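Local coordinates for protein serine acetyltransferase (Neisseria gonorrhoeae, PDB 6WYE) that probably catalyses the transfer of an acetyl group from acetyl-CoA to L-serine, the first of two steps from L-serine to L-cysteine, at residues M180-T185 with S200-V205; F133-A138 with E163-D168. All blocks are in the same frame, centred on the assembly; numbering follows the deposited sequence.

Contact 1: M180-T185 with S200-V205. With LMR ((2S)-2-hydroxybutanedioic acid), chain H.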
loop_
_atom_site.group_PDB
_atom_site.type_symbol
_atom_site.label_atom_id
_atom_site.label_comp_id
_atom_site.label_asym_id
_atom_site.label_seq_id
_atom_site.Cartn_x
_atom_site.Cartn_y
_atom_site.Cartn_z
ATOM N N MET A 180 -4.925 33.284 -2.737
ATOM C CA MET A 180 -4.462 32.595 -1.538
ATOM C C MET A 180 -5.671 31.988 -0.841
ATOM O O MET A 180 -6.644 32.697 -0.549
ATOM C CB MET A 180 -3.730 33.534 -0.584
ATOM C CG MET A 180 -3.374 32.886 0.749
ATOM S SD MET A 180 -2.322 33.901 1.815
ATOM C CE MET A 180 -3.550 34.990 2.530
ATOM N N LEU A 181 -5.617 30.679 -0.605
ATOM C CA LEU A 181 -6.608 29.956 0.202
ATOM C C LEU A 181 -5.836 29.437 1.412
ATOM O O LEU A 181 -5.202 28.379 1.350
ATOM C CB LEU A 181 -7.266 28.827 -0.584
ATOM C CG LEU A 181 -8.184 27.883 0.219
ATOM C CD1 LEU A 181 -9.300 28.657 0.921
ATOM C CD2 LEU A 181 -8.775 26.799 -0.676
ATOM N N ASP A 182 -5.865 30.195 2.497
ATOM C CA ASP A 182 -5.070 29.882 3.679
ATOM C C ASP A 182 -5.773 28.837 4.548
ATOM O O ASP A 182 -6.957 28.996 4.871
ATOM C CB ASP A 182 -4.828 31.166 4.470
ATOM C CG ASP A 182 -3.732 31.028 5.496
ATOM O OD1 ASP A 182 -2.999 30.016 5.473
ATOM O OD2 ASP A 182 -3.604 31.946 6.334
ATOM N N HIS A 183 -5.060 27.776 4.956
ATOM C CA HIS A 183 -5.566 26.649 5.814
ATOM C C HIS A 183 -6.492 25.751 4.995
ATOM O O HIS A 183 -6.366 24.541 5.161
ATOM C CB HIS A 183 -6.116 27.084 7.170
ATOM C CG HIS A 183 -5.407 28.207 7.841
ATOM N ND1 HIS A 183 -4.154 28.070 8.381
ATOM C CD2 HIS A 183 -5.798 29.469 8.098
ATOM C CE1 HIS A 183 -3.795 29.210 8.923
ATOM N NE2 HIS A 183 -4.786 30.077 8.767
ATOM N N ALA A 184 -7.472 26.324 4.299
ATOM C CA ALA A 184 -8.301 25.671 3.273
ATOM C C ALA A 184 -9.493 24.867 3.782
ATOM O O ALA A 184 -10.537 24.866 3.127
ATOM C CB ALA A 184 -7.460 24.733 2.392
ATOM N N THR A 185 -9.351 24.168 4.911
ATOM C CA THR A 185 -10.367 23.207 5.342
ATOM C C THR A 185 -11.770 23.796 5.277
ATOM O O THR A 185 -12.043 24.849 5.855
ATOM C CB THR A 185 -10.090 22.747 6.766
ATOM O OG1 THR A 185 -8.691 22.445 6.898
ATOM C CG2 THR A 185 -10.913 21.499 7.074
ATOM N N SER A 200 -7.958 36.869 -1.557
ATOM C CA SER A 200 -7.469 36.147 -0.395
ATOM C C SER A 200 -8.656 35.537 0.332
ATOM O O SER A 200 -9.617 36.246 0.668
ATOM C CB SER A 200 -6.707 37.075 0.556
ATOM O OG SER A 200 -5.427 37.434 0.044
ATOM N N ILE A 201 -8.577 34.238 0.608
ATOM C CA ILE A 201 -9.703 33.492 1.158
ATOM C C ILE A 201 -9.205 32.658 2.329
ATOM O O ILE A 201 -8.171 31.985 2.227
ATOM C CB ILE A 201 -10.355 32.576 0.100
ATOM C CG1 ILE A 201 -10.690 33.361 -1.169
ATOM C CG2 ILE A 201 -11.598 31.913 0.655
ATOM C CD1 ILE A 201 -11.576 32.584 -2.133
ATOM N N LEU A 202 -9.963 32.660 3.423
ATOM C CA LEU A 202 -9.620 31.847 4.581
ATOM C C LEU A 202 -10.388 30.523 4.543
ATOM O O LEU A 202 -11.297 30.313 3.733
ATOM C CB LEU A 202 -9.898 32.614 5.880
ATOM C CG LEU A 202 -8.780 33.539 6.404
ATOM C CD1 LEU A 202 -7.608 32.693 6.947
ATOM C CD2 LEU A 202 -8.273 34.527 5.351
ATOM N N HIS A 203 -9.976 29.603 5.411
ATOM C CA HIS A 203 -10.632 28.310 5.525
ATOM C C HIS A 203 -12.117 28.484 5.867
ATOM O O HIS A 203 -12.536 29.497 6.438
ATOM C CB HIS A 203 -9.947 27.491 6.615
ATOM C CG HIS A 203 -9.907 28.198 7.932
ATOM N ND1 HIS A 203 -8.983 29.177 8.218
ATOM C CD2 HIS A 203 -10.696 28.091 9.030
ATOM C CE1 HIS A 203 -9.199 29.644 9.437
ATOM N NE2 HIS A 203 -10.226 28.993 9.954
ATOM N N GLY A 204 -12.917 27.473 5.517
ATOM C CA GLY A 204 -14.331 27.456 5.865
ATOM C C GLY A 204 -15.233 28.370 5.053
ATOM O O GLY A 204 -16.444 28.432 5.334
ATOM N N VAL A 205 -14.702 29.055 4.046
ATOM C CA VAL A 205 -15.499 29.987 3.256
ATOM C C VAL A 205 -16.341 29.226 2.241
ATOM O O VAL A 205 -15.896 28.246 1.637
ATOM C CB VAL A 205 -14.592 31.026 2.577
ATOM C CG1 VAL A 205 -15.324 31.753 1.443
ATOM C CG2 VAL A 205 -14.115 32.025 3.601
HETATM C C1 LMR H . -0.947 34.134 9.750
HETATM O O1A LMR H . -1.271 35.153 10.305
HETATM O O1B LMR H . 0.038 33.500 10.015
HETATM C C2 LMR H . -1.875 33.631 8.642
HETATM O O2 LMR H . -1.478 32.384 8.169
HETATM C C3 LMR H . -3.331 33.534 9.105
HETATM C C4 LMR H . -3.502 32.597 10.278
HETATM O O4A LMR H . -2.579 31.903 10.595
HETATM O O4B LMR H . -4.553 32.583 10.843
#

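Contact 2: F133-A138 with E163-D168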
loop_
_atom_site.group_PDB
_atom_site.type_symbol
_atom_site.label_atom_id
_atom_site.label_comp_id
_atom_site.label_asym_id
_atom_site.label_seq_id
_atom_site.Cartn_x
_atom_site.Cartn_y
_atom_site.Cartn_z
ATOM N N PHE A 133 -3.053 25.820 -1.267
ATOM C CA PHE A 133 -2.346 25.935 -2.538
ATOM C C PHE A 133 -2.510 24.671 -3.388
ATOM O O PHE A 133 -2.755 24.757 -4.600
ATOM C CB PHE A 133 -0.866 26.230 -2.273
ATOM C CG PHE A 133 -0.028 26.195 -3.507
ATOM C CD1 PHE A 133 0.017 27.301 -4.352
ATOM C CD2 PHE A 133 0.698 25.055 -3.841
ATOM C CE1 PHE A 133 0.775 27.281 -5.502
ATOM C CE2 PHE A 133 1.462 25.018 -4.999
ATOM C CZ PHE A 133 1.497 26.137 -5.835
ATOM N N HIS A 134 -2.392 23.486 -2.780
ATOM C CA HIS A 134 -2.593 22.256 -3.541
ATOM C C HIS A 134 -4.000 22.200 -4.135
ATOM O O HIS A 134 -4.174 21.886 -5.318
ATOM C CB HIS A 134 -2.348 21.027 -2.656
ATOM C CG HIS A 134 -0.975 20.976 -2.066
ATOM N ND1 HIS A 134 -0.723 20.471 -0.811
ATOM C CD2 HIS A 134 0.223 21.383 -2.556
ATOM C CE1 HIS A 134 0.571 20.571 -0.548
ATOM N NE2 HIS A 134 1.168 21.115 -1.593
ATOM N N ALA A 135 -5.016 22.532 -3.334
ATOM C CA ALA A 135 -6.393 22.402 -3.812
ATOM C C ALA A 135 -6.668 23.346 -4.976
ATOM O O ALA A 135 -7.321 22.960 -5.954
ATOM C CB ALA A 135 -7.384 22.667 -2.678
ATOM N N ILE A 136 -6.175 24.586 -4.883
ATOM C CA ILE A 136 -6.379 25.557 -5.952
ATOM C C ILE A 136 -5.775 25.043 -7.253
ATOM O O ILE A 136 -6.412 25.081 -8.311
ATOM C CB ILE A 136 -5.760 26.920 -5.569
ATOM C CG1 ILE A 136 -6.536 27.620 -4.449
ATOM C CG2 ILE A 136 -5.641 27.836 -6.795
ATOM C CD1 ILE A 136 -7.983 27.823 -4.750
ATOM N N GLN A 137 -4.518 24.597 -7.199
ATOM C CA GLN A 137 -3.850 24.157 -8.420
ATOM C C GLN A 137 -4.460 22.867 -8.944
ATOM O O GLN A 137 -4.585 22.696 -10.161
ATOM C CB GLN A 137 -2.345 23.991 -8.198
ATOM C CG GLN A 137 -1.610 25.189 -7.553
ATOM C CD GLN A 137 -2.215 26.546 -7.881
ATOM O OE1 GLN A 137 -2.609 26.812 -9.020
ATOM N NE2 GLN A 137 -2.275 27.421 -6.877
ATOM N N ALA A 138 -4.826 21.936 -8.053
ATOM C CA ALA A 138 -5.559 20.763 -8.517
ATOM C C ALA A 138 -6.833 21.183 -9.233
ATOM O O ALA A 138 -7.207 20.584 -10.248
ATOM C CB ALA A 138 -5.894 19.824 -7.355
ATOM N N GLU A 163 -12.050 14.764 -0.386
ATOM C CA GLU A 163 -11.598 13.813 0.624
ATOM C C GLU A 163 -10.229 14.190 1.177
ATOM O O GLU A 163 -10.031 14.223 2.395
ATOM C CB GLU A 163 -11.559 12.400 0.031
ATOM C CG GLU A 163 -12.923 11.769 -0.123
ATOM C CD GLU A 163 -12.828 10.397 -0.746
ATOM O OE1 GLU A 163 -11.768 10.093 -1.344
ATOM O OE2 GLU A 163 -13.802 9.627 -0.633
ATOM N N VAL A 164 -9.265 14.473 0.294
ATOM C CA VAL A 164 -7.878 14.599 0.741
ATOM C C VAL A 164 -7.609 15.981 1.300
ATOM O O VAL A 164 -6.916 16.126 2.318
ATOM C CB VAL A 164 -6.908 14.277 -0.416
ATOM C CG1 VAL A 164 -5.463 14.587 -0.007
ATOM C CG2 VAL A 164 -7.049 12.811 -0.846
ATOM N N PHE A 165 -8.157 17.018 0.656
ATOM C CA PHE A 165 -7.894 18.397 1.042
ATOM C C PHE A 165 -9.007 19.008 1.880
ATOM O O PHE A 165 -8.813 20.093 2.426
ATOM C CB PHE A 165 -7.674 19.280 -0.199
ATOM C CG PHE A 165 -6.510 18.851 -1.075
ATOM C CD1 PHE A 165 -5.357 18.319 -0.518
ATOM C CD2 PHE A 165 -6.578 18.992 -2.457
ATOM C CE1 PHE A 165 -4.291 17.933 -1.318
ATOM C CE2 PHE A 165 -5.519 18.612 -3.263
ATOM C CZ PHE A 165 -4.362 18.087 -2.690
ATOM N N GLY A 166 -10.148 18.337 2.024
ATOM C CA GLY A 166 -11.259 18.972 2.700
ATOM C C GLY A 166 -11.801 20.166 1.945
ATOM O O GLY A 166 -12.419 21.039 2.547
ATOM N N VAL A 167 -11.593 20.211 0.630
ATOM C CA VAL A 167 -11.960 21.342 -0.215
ATOM C C VAL A 167 -12.855 20.826 -1.333
ATOM O O VAL A 167 -12.504 19.860 -2.015
ATOM C CB VAL A 167 -10.717 22.036 -0.801
ATOM C CG1 VAL A 167 -11.140 23.043 -1.857
ATOM C CG2 VAL A 167 -9.889 22.729 0.286
ATOM N N ASP A 168 -14.003 21.468 -1.531
ATOM C CA ASP A 168 -14.946 21.037 -2.560
ATOM C C ASP A 168 -15.100 22.175 -3.562
ATOM O O ASP A 168 -15.801 23.152 -3.291
ATOM C CB ASP A 168 -16.288 20.631 -1.933
ATOM C CG ASP A 168 -17.245 20.024 -2.939
ATOM O OD1 ASP A 168 -17.049 20.220 -4.158
ATOM O OD2 ASP A 168 -18.205 19.339 -2.518
#

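Contact 1: M180-T185 with S200-V205
The imidazole rings of His183 and His203 meet obliquely, centroids 5.0 Å apart and planes at 74°, where two neighbouring coils of the left-handed parallel beta-helix leave their strands. Asp182 OD1 sits 3.6 Å above the His183 ring plane, over its centre, and malate C4 lies at that ring's edge, 3.2 Å from His183 NE2. The His203 ring has Asp182 O at its edge; a chi1 of 56° sets its CG between backbone N and carbonyl carbon, which brings His203 ND1 to 3.2 Å from His183 CD2. Hydrogen bonds to the second subunit fix both rings: His183 ND1 to Asp168, His203 NE2 to Thr206. Before the two histidines in each segment, strands 180-182 and 200-202 run parallel, axes at 18°, joined by backbone hydrogen bonds from Ile201 N to Met180 O (2.7 Å) and from Asp182 N to Ile201 O (2.9 Å). Leu181 and Ile201 pack side by side on one face of the sheet, and the other face carries Met180 and Ser200. Malate also reaches Asp117 and, on the second subunit, Gly209, Arg217 and His218, which places this pocket at a subunit interface. Of the Asp182 carboxylate, OD2 comes nearest the ligand, 2.8 Å from malate O2.

Contact 2: F133-A138 with E163-D168
Helix 131-147 passes the C-terminal end of helix 151-165 with Ala135 and Phe165 as the nearest backbone pair, their CA atoms 6.5 Å apart, and Gly166 leaves helical geometry with positive phi (65°). This is helix packing at the junction between the alpha-helical N-terminal region and the left-handed beta-helix, whose first strand begins at Asp168. No hydrogen bond crosses the contact; it is made by apolar atoms, with Phe165 as the main element. Its CG stands anti to the carbonyl carbon (chi1 -60°), a setting that carries the ring across to the other helix. There Phe165 CZ comes to 3.6 Å from His134 CB and Phe165 CD2 to 3.7 Å from Ala135 CA, both approaches oblique to the ring. Ala138 CB instead lies at the edge of the Phe165 ring, 4.3 Å from Phe165 CE2. The small side chain of Ala135 probably lets the ring come this near its CA. The imidazole of His134 is directed elsewhere, its NE2 hydrogen-bonded to Leu127 O. Leu78 and Lys77 of helix 66-78 also touch Phe165, as does Glu163 of the second subunit. Beyond the glycine, Val167 returns toward the same helix and sets Val167 CG1 3.9 Å from Ala135 CB.

From the N terminus, the chain first closes contact 2: helix 131-147 turns back through helix 151-165, a loop of 24 residues between the segments, 21 of them helical. Contact 1 follows in series and closes a shorter loop, with 14 residues between the segments, none helical; the step from Met180 to Ser200 is one coil of the beta-helix. The loops therefore neither nest nor cross. The centres of the two contacts lie about 11 Å apart and the contacts touch directly, Ala184 O lying 3.6 Å from Val167 CG2 and Leu181 CB 4.1 Å from Ile136 CG1. Contact 2 thus ties the helical region to the start of the beta-helix, while contact 1 joins successive coils beside the malate pocket; both also meet the second subunit.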